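Long-range contacts in putative Lipoprotein (Clostridium perfringens, PDB 5J7R), which is of unknown function but, carrying a GerMN-like domain, may act in sporulation or spore germination: residues G51-G56 / F86-D91; D80-S85 / N96-A101; N128-L133 / K150-E155. One frame throughout, in Å; residues are numbered along the deposited sequence.

Overall arrangement
All three contacts are built on one small mixed sheet, in which strand 92-97 lies between strand 83-89, antiparallel to it, and strand 129-134, parallel to it. Interaction 1 lays the start of helix 51-65 against strand 83-89, interaction 2 pairs the other end of that strand with 96-101, and interaction 3 lines 150-155 along the outer side of strand 129-134. Interaction 1 is centred about 17 Å from interaction 2 and about 13 Å from interaction 3, which it meets where Asp91 O faces Asn128 N at 3.0 Å. Leu97 N lies 2.8 Å from Leu133 O, joining interactions 2 and 3. The bound magnesium ion lies beside interaction 1, about 5 Å from the Glu53 side chain.

Interaction 1 (G51-G56 / F86-D91); sequences GDEILG and FDIKDD
Glu53 reaches from the first turn of helix 51-65 to the backbone of strand 83-89, where its OE1 accepts the amide of Ile88, N to OE1 2.8 Å. The bond is almost straight at the hydrogen (171°), yet the N-H comes from above the carboxylate plane, 36° out of it. Beyond CG the chain is extended, which carries the carboxylate across the gap between helix and strand. On the way Glu53 CG passes Ile88 CG1 at 3.8 Å, the two side chains running in opposite directions. A water donates to both Glu53 OE1 and Ile88 O, giving OE1 a second partner. The arrangement is helix-on-sheet packing: the axes of 51-56 and 86-89 come within 7.9 Å, the helix running roughly antiparallel to the strand, which is outermost in the sheet of this chain. Phe86 and Ile88 both point at the helix. Phe86 sends its ring against the Gly56 end of this turn with CG anti to the backbone N (chi1 -178°); Gly56 C lies over one ring face, offset toward the rim, and Gly56 CA is 3.7 Å from Phe86 CE2. Ile88 CD1 packs 3.7 Å from Asp52 CB, while the Asp52 carboxylate turns to Ser126 OG and Ile22 N. Asp87 OD1 lies 4.0 Å from Glu53 OE2, a like-charged pair whose carboxylate planes are well turned from each other; the bound magnesium ion, about 5 Å from the Glu53 side chain, may offset some of this repulsion.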
loop_
_atom_site.group_PDB
_atom_site.type_symbol
_atom_site.label_atom_id
_atom_site.label_comp_id
_atom_site.label_asym_id
_atom_site.label_seq_id
_atom_site.Cartn_x
_atom_site.Cartn_y
_atom_site.Cartn_z
ATOM N N GLY A 51 -5.600 -1.680 0.144
ATOM C CA GLY A 51 -4.525 -0.678 0.162
ATOM C C GLY A 51 -4.901 0.782 0.233
ATOM O O GLY A 51 -4.303 1.538 1.000
ATOM N N ASP A 52 -5.864 1.191 -0.586
ATOM C CA ASP A 52 -6.326 2.577 -0.580
ATOM C C ASP A 52 -6.928 2.936 0.779
ATOM O O ASP A 52 -6.783 4.078 1.210
ATOM C CB ASP A 52 -7.307 2.850 -1.733
ATOM C CG ASP A 52 -6.634 2.766 -3.109
ATOM O OD1 ASP A 52 -5.424 2.454 -3.175
ATOM O OD2 ASP A 52 -7.321 3.029 -4.130
ATOM N N GLU A 53 -7.595 1.984 1.456
ATOM C CA GLU A 53 -8.150 2.273 2.785
ATOM C C GLU A 53 -7.050 2.409 3.800
ATOM O O GLU A 53 -7.117 3.300 4.639
ATOM C CB GLU A 53 -9.164 1.245 3.255
ATOM C CG GLU A 53 -10.436 1.254 2.436
ATOM C CD GLU A 53 -11.535 0.361 3.005
ATOM O OE1 GLU A 53 -12.721 0.530 2.622
ATOM O OE2 GLU A 53 -11.223 -0.501 3.851
ATOM N N ILE A 54 -6.042 1.541 3.746
ATOM C CA ILE A 54 -4.946 1.683 4.723
ATOM C C ILE A 54 -4.157 2.965 4.476
ATOM O O ILE A 54 -3.737 3.579 5.425
ATOM C CB ILE A 54 -4.025 0.468 5.002
ATOM C CG1 ILE A 54 -3.080 0.152 3.860
ATOM C CG2 ILE A 54 -4.877 -0.705 5.422
ATOM C CD1 ILE A 54 -2.049 -0.889 4.249
ATOM N N LEU A 55 -3.967 3.353 3.213
ATOM C CA LEU A 55 -3.246 4.588 2.884
ATOM C C LEU A 55 -4.056 5.799 3.337
ATOM O O LEU A 55 -3.525 6.697 3.996
ATOM C CB LEU A 55 -2.973 4.684 1.388
ATOM C CG LEU A 55 -2.199 5.914 0.910
ATOM C CD1 LEU A 55 -0.831 6.003 1.571
ATOM C CD2 LEU A 55 -2.055 5.856 -0.595
ATOM N N GLY A 56 -5.337 5.816 2.986
ATOM C CA GLY A 56 -6.229 6.898 3.379
ATOM C C GLY A 56 -6.265 7.037 4.888
ATOM O O GLY A 56 -6.202 8.137 5.436
ATOM N N PHE A 86 -12.110 4.224 8.931
ATOM C CA PHE A 86 -11.969 4.800 7.618
ATOM C C PHE A 86 -12.362 3.733 6.608
ATOM O O PHE A 86 -11.805 2.639 6.628
ATOM C CB PHE A 86 -10.543 5.278 7.391
ATOM C CG PHE A 86 -10.345 5.921 6.063
ATOM C CD1 PHE A 86 -10.665 7.255 5.852
ATOM C CD2 PHE A 86 -9.861 5.189 5.011
ATOM C CE1 PHE A 86 -10.484 7.836 4.598
ATOM C CE2 PHE A 86 -9.693 5.758 3.762
ATOM C CZ PHE A 86 -10.001 7.075 3.550
ATOM N N ASP A 87 -13.321 4.043 5.739
ATOM C CA ASP A 87 -13.804 3.095 4.745
ATOM C C ASP A 87 -14.057 3.798 3.419
ATOM O O ASP A 87 -14.412 4.960 3.397
ATOM C CB ASP A 87 -15.103 2.436 5.244
ATOM C CG ASP A 87 -14.894 1.575 6.503
ATOM O OD1 ASP A 87 -14.080 0.612 6.490
ATOM O OD2 ASP A 87 -15.608 1.808 7.496
ATOM N N ILE A 88 -13.860 3.079 2.318
ATOM C CA ILE A 88 -14.081 3.619 0.974
ATOM C C ILE A 88 -15.249 2.892 0.304
ATOM O O ILE A 88 -15.144 1.719 -0.036
ATOM C CB ILE A 88 -12.815 3.491 0.090
ATOM C CG1 ILE A 88 -11.678 4.354 0.664
ATOM C CG2 ILE A 88 -13.104 3.935 -1.340
ATOM C CD1 ILE A 88 -10.340 4.169 -0.026
ATOM N N LYS A 89 -16.368 3.593 0.155
ATOM C CA LYS A 89 -17.551 3.043 -0.507
ATOM C C LYS A 89 -17.638 3.670 -1.878
ATOM O O LYS A 89 -18.019 4.833 -2.007
ATOM C CB LYS A 89 -18.815 3.301 0.303
ATOM C CG LYS A 89 -18.829 2.465 1.578
ATOM C CD LYS A 89 -20.152 2.552 2.336
ATOM C CE LYS A 89 -20.143 1.833 3.674
ATOM N NZ LYS A 89 -21.373 2.087 4.468
ATOM N N ASP A 90 -17.262 2.890 -2.892
ATOM C CA ASP A 90 -17.251 3.325 -4.291
ATOM C C ASP A 90 -16.207 4.454 -4.425
ATOM O O ASP A 90 -15.011 4.176 -4.313
ATOM C CB ASP A 90 -18.671 3.698 -4.782
ATOM C CG ASP A 90 -18.729 3.998 -6.289
ATOM O OD1 ASP A 90 -17.688 3.931 -6.979
ATOM O OD2 ASP A 90 -19.837 4.293 -6.782
ATOM N N ASP A 91 -16.633 5.702 -4.637
ATOM C CA ASP A 91 -15.686 6.818 -4.749
ATOM C C ASP A 91 -15.781 7.783 -3.554
ATOM O O ASP A 91 -15.274 8.906 -3.612
ATOM C CB ASP A 91 -15.905 7.582 -6.058
ATOM C CG ASP A 91 -17.286 8.231 -6.146
ATOM O OD1 ASP A 91 -18.211 7.799 -5.425
ATOM O OD2 ASP A 91 -17.449 9.169 -6.953
HETATM O O HOH W 1 -12.965 0.009 -0.217
#

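Interaction 2 (D80-S85 / N96-A101)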
loop_
_atom_site.group_PDB
_atom_site.type_symbol
_atom_site.label_atom_id
_atom_site.label_comp_id
_atom_site.label_asym_id
_atom_site.label_seq_id
_atom_site.Cartn_x
_atom_site.Cartn_y
_atom_site.Cartn_z
ATOM N N ASP A 80 -6.535 16.045 20.037
ATOM C CA ASP A 80 -7.168 14.923 20.754
ATOM C C ASP A 80 -8.174 14.127 19.891
ATOM O O ASP A 80 -8.710 13.117 20.354
ATOM C CB ASP A 80 -7.799 15.362 22.095
ATOM C CG ASP A 80 -8.838 16.466 21.946
ATOM O OD1 ASP A 80 -9.063 16.967 20.825
ATOM O OD2 ASP A 80 -9.416 16.853 22.986
ATOM N N THR A 81 -8.420 14.576 18.654
ATOM C CA THR A 81 -9.324 13.873 17.734
ATOM C C THR A 81 -8.801 12.470 17.494
ATOM O O THR A 81 -7.594 12.242 17.448
ATOM C CB THR A 81 -9.438 14.581 16.358
ATOM O OG1 THR A 81 -9.893 15.927 16.547
ATOM C CG2 THR A 81 -10.408 13.853 15.423
ATOM N N LYS A 82 -9.716 11.532 17.333
ATOM C CA LYS A 82 -9.357 10.156 17.116
ATOM C C LYS A 82 -10.094 9.615 15.922
ATOM O O LYS A 82 -11.280 9.870 15.765
ATOM C CB LYS A 82 -9.738 9.339 18.338
ATOM C CG LYS A 82 -8.995 9.770 19.615
ATOM C CD LYS A 82 -9.398 8.898 20.790
ATOM C CE LYS A 82 -8.974 9.464 22.132
ATOM N NZ LYS A 82 -9.218 8.515 23.254
ATOM N N LEU A 83 -9.383 8.872 15.085
ATOM C CA LEU A 83 -9.988 8.264 13.914
ATOM C C LEU A 83 -10.633 6.933 14.344
ATOM O O LEU A 83 -9.937 5.992 14.703
ATOM C CB LEU A 83 -8.928 8.038 12.835
ATOM C CG LEU A 83 -9.405 7.411 11.529
ATOM C CD1 LEU A 83 -10.470 8.247 10.857
ATOM C CD2 LEU A 83 -8.231 7.244 10.607
ATOM N N LEU A 84 -11.961 6.872 14.328
ATOM C CA LEU A 84 -12.676 5.662 14.727
ATOM C C LEU A 84 -12.603 4.611 13.634
ATOM O O LEU A 84 -12.375 3.434 13.913
ATOM C CB LEU A 84 -14.128 5.981 15.076
ATOM C CG LEU A 84 -14.319 6.951 16.250
ATOM C CD1 LEU A 84 -15.795 7.272 16.416
ATOM C CD2 LEU A 84 -13.740 6.403 17.547
ATOM N N SER A 85 -12.803 5.036 12.393
ATOM C CA SER A 85 -12.729 4.124 11.258
ATOM C C SER A 85 -12.631 4.898 9.949
ATOM O O SER A 85 -13.023 6.064 9.871
ATOM C CB SER A 85 -13.947 3.199 11.190
ATOM O OG SER A 85 -15.132 3.929 10.935
ATOM N N ASN A 96 -14.741 8.482 9.690
ATOM C CA ASN A 96 -15.449 8.448 10.951
ATOM C C ASN A 96 -14.561 8.927 12.089
ATOM O O ASN A 96 -13.634 8.234 12.494
ATOM C CB ASN A 96 -15.928 7.024 11.198
ATOM C CG ASN A 96 -16.791 6.905 12.425
ATOM O OD1 ASN A 96 -17.382 7.889 12.891
ATOM N ND2 ASN A 96 -16.906 5.692 12.941
ATOM N N LEU A 97 -14.886 10.102 12.626
ATOM C CA LEU A 97 -14.108 10.726 13.702
ATOM C C LEU A 97 -14.833 10.660 15.031
ATOM O O LEU A 97 -16.013 10.340 15.083
ATOM C CB LEU A 97 -13.835 12.194 13.349
ATOM C CG LEU A 97 -13.159 12.447 11.989
ATOM C CD1 LEU A 97 -13.095 13.935 11.697
ATOM C CD2 LEU A 97 -11.769 11.822 11.913
ATOM N N SER A 98 -14.107 10.954 16.106
ATOM C CA SER A 98 -14.676 10.964 17.451
ATOM C C SER A 98 -15.304 12.332 17.722
ATOM O O SER A 98 -15.166 13.266 16.917
ATOM C CB SER A 98 -13.593 10.681 18.491
ATOM O OG SER A 98 -12.577 11.669 18.456
ATOM N N LYS A 99 -15.983 12.448 18.860
ATOM C CA LYS A 99 -16.642 13.696 19.288
ATOM C C LYS A 99 -15.677 14.902 19.420
ATOM O O LYS A 99 -16.088 16.048 19.239
ATOM C CB LYS A 99 -17.356 13.445 20.624
ATOM C CG LYS A 99 -18.093 14.613 21.251
ATOM C CD LYS A 99 -18.600 14.234 22.642
ATOM C CE LYS A 99 -19.461 15.298 23.310
ATOM N NZ LYS A 99 -20.167 14.768 24.518
ATOM N N GLU A 100 -14.403 14.642 19.723
ATOM C CA GLU A 100 -13.395 15.712 19.880
ATOM C C GLU A 100 -13.215 16.575 18.625
ATOM O O GLU A 100 -12.745 17.695 18.720
ATOM C CB GLU A 100 -12.029 15.152 20.314
ATOM C CG GLU A 100 -11.951 14.611 21.742
ATOM C CD GLU A 100 -12.754 13.342 21.988
ATOM O OE1 GLU A 100 -13.088 13.095 23.158
ATOM O OE2 GLU A 100 -13.062 12.598 21.024
ATOM N N ALA A 101 -13.593 16.050 17.465
ATOM C CA ALA A 101 -13.473 16.795 16.206
ATOM C C ALA A 101 -14.443 17.967 16.107
ATOM O O ALA A 101 -14.203 18.901 15.350
ATOM C CB ALA A 101 -13.673 15.863 15.018
#
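Leu84 lays its side chain along the backbone of 96-101, with CD1 3.4 Å from Leu97 O and CB 3.5 Å from Asn96 ND2. It belongs to a classic beta bulge in the antiparallel hairpin of strands 83-89 and 92-97: Leu84 and Ser85 both face Asn96, and the register shifts by one after the non-hydrogen-bonded pair Leu83-Leu97. Asn96 O takes both amides of the bulge, Leu84 N at 2.8 Å and, more weakly, Ser85 N. In return Asn96 N donates to Ser85 O. Asn96 makes a further link through its side chain. Its CG stands anti to the backbone N (chi1 -175°), which brings ND2 to Ser85 OG at 3.2 Å, the hydroxyl oxygen lying in the amide plane; OD1 accepts from Asn136 N, so both ends of the amide are held. On the face with Leu83 and Leu97, Leu83 CD1 meets Leu97 CD2 at 3.9 Å as the side chains cross obliquely, and helix 51-65 covers Leu83 through Gln57, Ile60 and Gln61. Past the paired strands, Ser98 OG accepts from Lys82 N at 3.1 Å and donates to Glu100 OE2, while Ser98 N returns a weak bond to Lys82 O. This hydroxyl thus joins the approach to the first strand with the short 3-10 turn at 99-101. Thr81 sets CG2 against Ala101 CB, its hydroxyl bound to Pro78 O. At the outer end Asp80 crosses Glu100 at about a right angle, carboxylate planes 74° apart, and Asp80 OD1 rests on the aliphatic part of Glu100, 3.5 Å from Glu100 CB.

Interaction 3 (N128-L133 / K150-E155)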
loop_
_atom_site.group_PDB
_atom_site.type_symbol
_atom_site.label_atom_id
_atom_site.label_comp_id
_atom_site.label_asym_id
_atom_site.label_seq_id
_atom_site.Cartn_x
_atom_site.Cartn_y
_atom_site.Cartn_z
ATOM N N ASN A 128 -13.234 10.694 -4.808
ATOM C CA ASN A 128 -13.665 11.977 -5.368
ATOM C C ASN A 128 -14.472 12.800 -4.358
ATOM O O ASN A 128 -14.611 14.010 -4.527
ATOM C CB ASN A 128 -14.489 11.762 -6.639
ATOM C CG ASN A 128 -13.671 11.162 -7.774
ATOM O OD1 ASN A 128 -12.454 11.368 -7.870
ATOM N ND2 ASN A 128 -14.343 10.433 -8.656
ATOM N N LYS A 129 -14.999 12.149 -3.319
ATOM C CA LYS A 129 -15.781 12.827 -2.287
ATOM C C LYS A 129 -15.492 12.243 -0.912
ATOM O O LYS A 129 -14.943 11.141 -0.793
ATOM C CB LYS A 129 -17.274 12.675 -2.569
ATOM C CG LYS A 129 -17.715 13.230 -3.907
ATOM C CD LYS A 129 -19.217 13.126 -4.090
ATOM C CE LYS A 129 -19.611 13.750 -5.419
ATOM N NZ LYS A 129 -21.059 13.636 -5.748
ATOM N N ILE A 130 -15.849 12.995 0.127
ATOM C CA ILE A 130 -15.665 12.535 1.501
ATOM C C ILE A 130 -16.981 12.697 2.247
ATOM O O ILE A 130 -17.780 13.580 1.953
ATOM C CB ILE A 130 -14.530 13.266 2.258
ATOM C CG1 ILE A 130 -14.902 14.723 2.567
ATOM C CG2 ILE A 130 -13.226 13.162 1.470
ATOM C CD1 ILE A 130 -13.868 15.461 3.388
ATOM N N ASN A 131 -17.194 11.808 3.200
ATOM C CA ASN A 131 -18.367 11.813 4.025
ATOM C C ASN A 131 -17.838 11.714 5.444
ATOM O O ASN A 131 -17.372 10.658 5.867
ATOM C CB ASN A 131 -19.261 10.622 3.678
ATOM C CG ASN A 131 -20.554 10.594 4.475
ATOM O OD1 ASN A 131 -20.963 11.587 5.065
ATOM N ND2 ASN A 131 -21.209 9.450 4.477
ATOM N N ILE A 132 -17.878 12.826 6.167
ATOM C CA ILE A 132 -17.398 12.865 7.542
ATOM C C ILE A 132 -18.522 12.480 8.488
ATOM O O ILE A 132 -19.629 12.974 8.365
ATOM C CB ILE A 132 -16.841 14.250 7.916
ATOM C CG1 ILE A 132 -15.669 14.590 6.984
ATOM C CG2 ILE A 132 -16.407 14.256 9.383
ATOM C CD1 ILE A 132 -15.059 15.960 7.171
ATOM N N LEU A 133 -18.210 11.585 9.416
ATOM C CA LEU A 133 -19.146 11.108 10.421
ATOM C C LEU A 133 -18.477 11.289 11.758
ATOM O O LEU A 133 -17.252 11.331 11.848
ATOM C CB LEU A 133 -19.455 9.612 10.260
ATOM C CG LEU A 133 -19.999 9.042 8.965
ATOM C CD1 LEU A 133 -20.258 7.551 9.130
ATOM C CD2 LEU A 133 -21.256 9.746 8.524
ATOM N N LYS A 150 -24.201 15.382 4.119
ATOM C CA LYS A 150 -24.103 14.400 3.041
ATOM C C LYS A 150 -22.663 14.381 2.487
ATOM O O LYS A 150 -21.807 15.158 2.937
ATOM C CB LYS A 150 -25.156 14.735 1.957
ATOM C CG LYS A 150 -26.534 15.010 2.545
ATOM C CD LYS A 150 -27.561 15.366 1.486
ATOM C CE LYS A 150 -28.866 15.862 2.085
ATOM N NZ LYS A 150 -29.837 16.412 1.095
ATOM N N PRO A 151 -22.359 13.444 1.566
ATOM C CA PRO A 151 -21.005 13.420 0.991
ATOM C C PRO A 151 -20.738 14.678 0.167
ATOM O O PRO A 151 -21.681 15.252 -0.386
ATOM C CB PRO A 151 -21.025 12.181 0.090
ATOM C CG PRO A 151 -22.091 11.312 0.661
ATOM C CD PRO A 151 -23.133 12.251 1.181
ATOM N N PHE A 152 -19.475 15.098 0.080
ATOM C CA PHE A 152 -19.118 16.307 -0.673
ATOM C C PHE A 152 -17.689 16.281 -1.197
ATOM O O PHE A 152 -16.824 15.600 -0.645
ATOM C CB PHE A 152 -19.329 17.562 0.195
ATOM C CG PHE A 152 -18.473 17.607 1.432
ATOM C CD1 PHE A 152 -18.882 16.977 2.594
ATOM C CD2 PHE A 152 -17.264 18.286 1.436
ATOM C CE1 PHE A 152 -18.091 16.995 3.733
ATOM C CE2 PHE A 152 -16.471 18.317 2.574
ATOM C CZ PHE A 152 -16.888 17.671 3.726
ATOM N N GLY A 153 -17.470 17.027 -2.279
ATOM C CA GLY A 153 -16.163 17.161 -2.919
ATOM C C GLY A 153 -15.733 18.614 -2.823
ATOM O O GLY A 153 -16.387 19.408 -2.143
ATOM N N LYS A 154 -14.631 18.957 -3.491
ATOM C CA LYS A 154 -14.093 20.330 -3.487
ATOM C C LYS A 154 -15.133 21.338 -3.996
ATOM O O LYS A 154 -15.400 22.351 -3.341
ATOM C CB LYS A 154 -12.830 20.414 -4.369
ATOM C CG LYS A 154 -12.119 21.790 -4.343
ATOM C CD LYS A 154 -11.383 22.099 -3.054
ATOM C CE LYS A 154 -10.154 21.221 -2.854
ATOM N NZ LYS A 154 -9.449 21.523 -1.579
ATOM N N GLU A 155 -15.712 21.037 -5.161
ATOM C CA GLU A 155 -16.725 21.892 -5.811
ATOM C C GLU A 155 -17.931 22.225 -4.929
ATOM O O GLU A 155 -18.461 23.330 -4.986
ATOM C CB GLU A 155 -17.258 21.211 -7.079
ATOM C CG GLU A 155 -16.212 20.907 -8.140
ATOM C CD GLU A 155 -15.536 22.156 -8.670
ATOM O OE1 GLU A 155 -14.560 22.024 -9.438
ATOM O OE2 GLU A 155 -15.979 23.269 -8.318
#
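Phe152 and Ile130 meet through both backbone and side chain. Their main chains exchange two hydrogen bonds, Ile130 N to Phe152 O and Phe152 N to Ile130 O, each 2.9 Å long. Neither is set squarely on its acceptor: the donors tilt 27° and 20° from the respective carbonyl planes. The Phe152 side chain leaves its backbone away from the strand but bends back, CG lying between the backbone N and the carbonyl carbon (chi1 62°), and its ring ends over Ile130. CG1 of Ile130 sits above one face, 4.0 Å from the ring centroid and offset toward the rim, a CH-pi contact, while Ile130 CD1 reaches Phe152 CZ, 3.8 Å away. Ile132 approaches the same ring at its edge, near the plane, with CD1 4.3 Å from Phe152 CZ. Beside the paired residues, Pro151 CA comes 3.4 Å from Ile130 O as a CA-H...O contact, and its ring lies alongside Asn131, the two side chains pointing the same way. Across from Lys129, Gly153 N is held by Asp156 OD2. Farther out, Ile118 of helix 107-121 packs on both Ile130 and Phe152, and Leu160 also touches Phe152, so the ring is buried among Ile118, Leu160 and the strand residues. On the side away from 150-155, strand 129-134 bonds to strand 92-97 through Lys129 and Asn131, both with Ala93. By a single antiparallel beta bridge, an irregular segment near the C-terminus lines the outer edge of strand 129-134, the second parallel strand of a beta-alpha-beta crossover from strand 92-97 through helix 107-121.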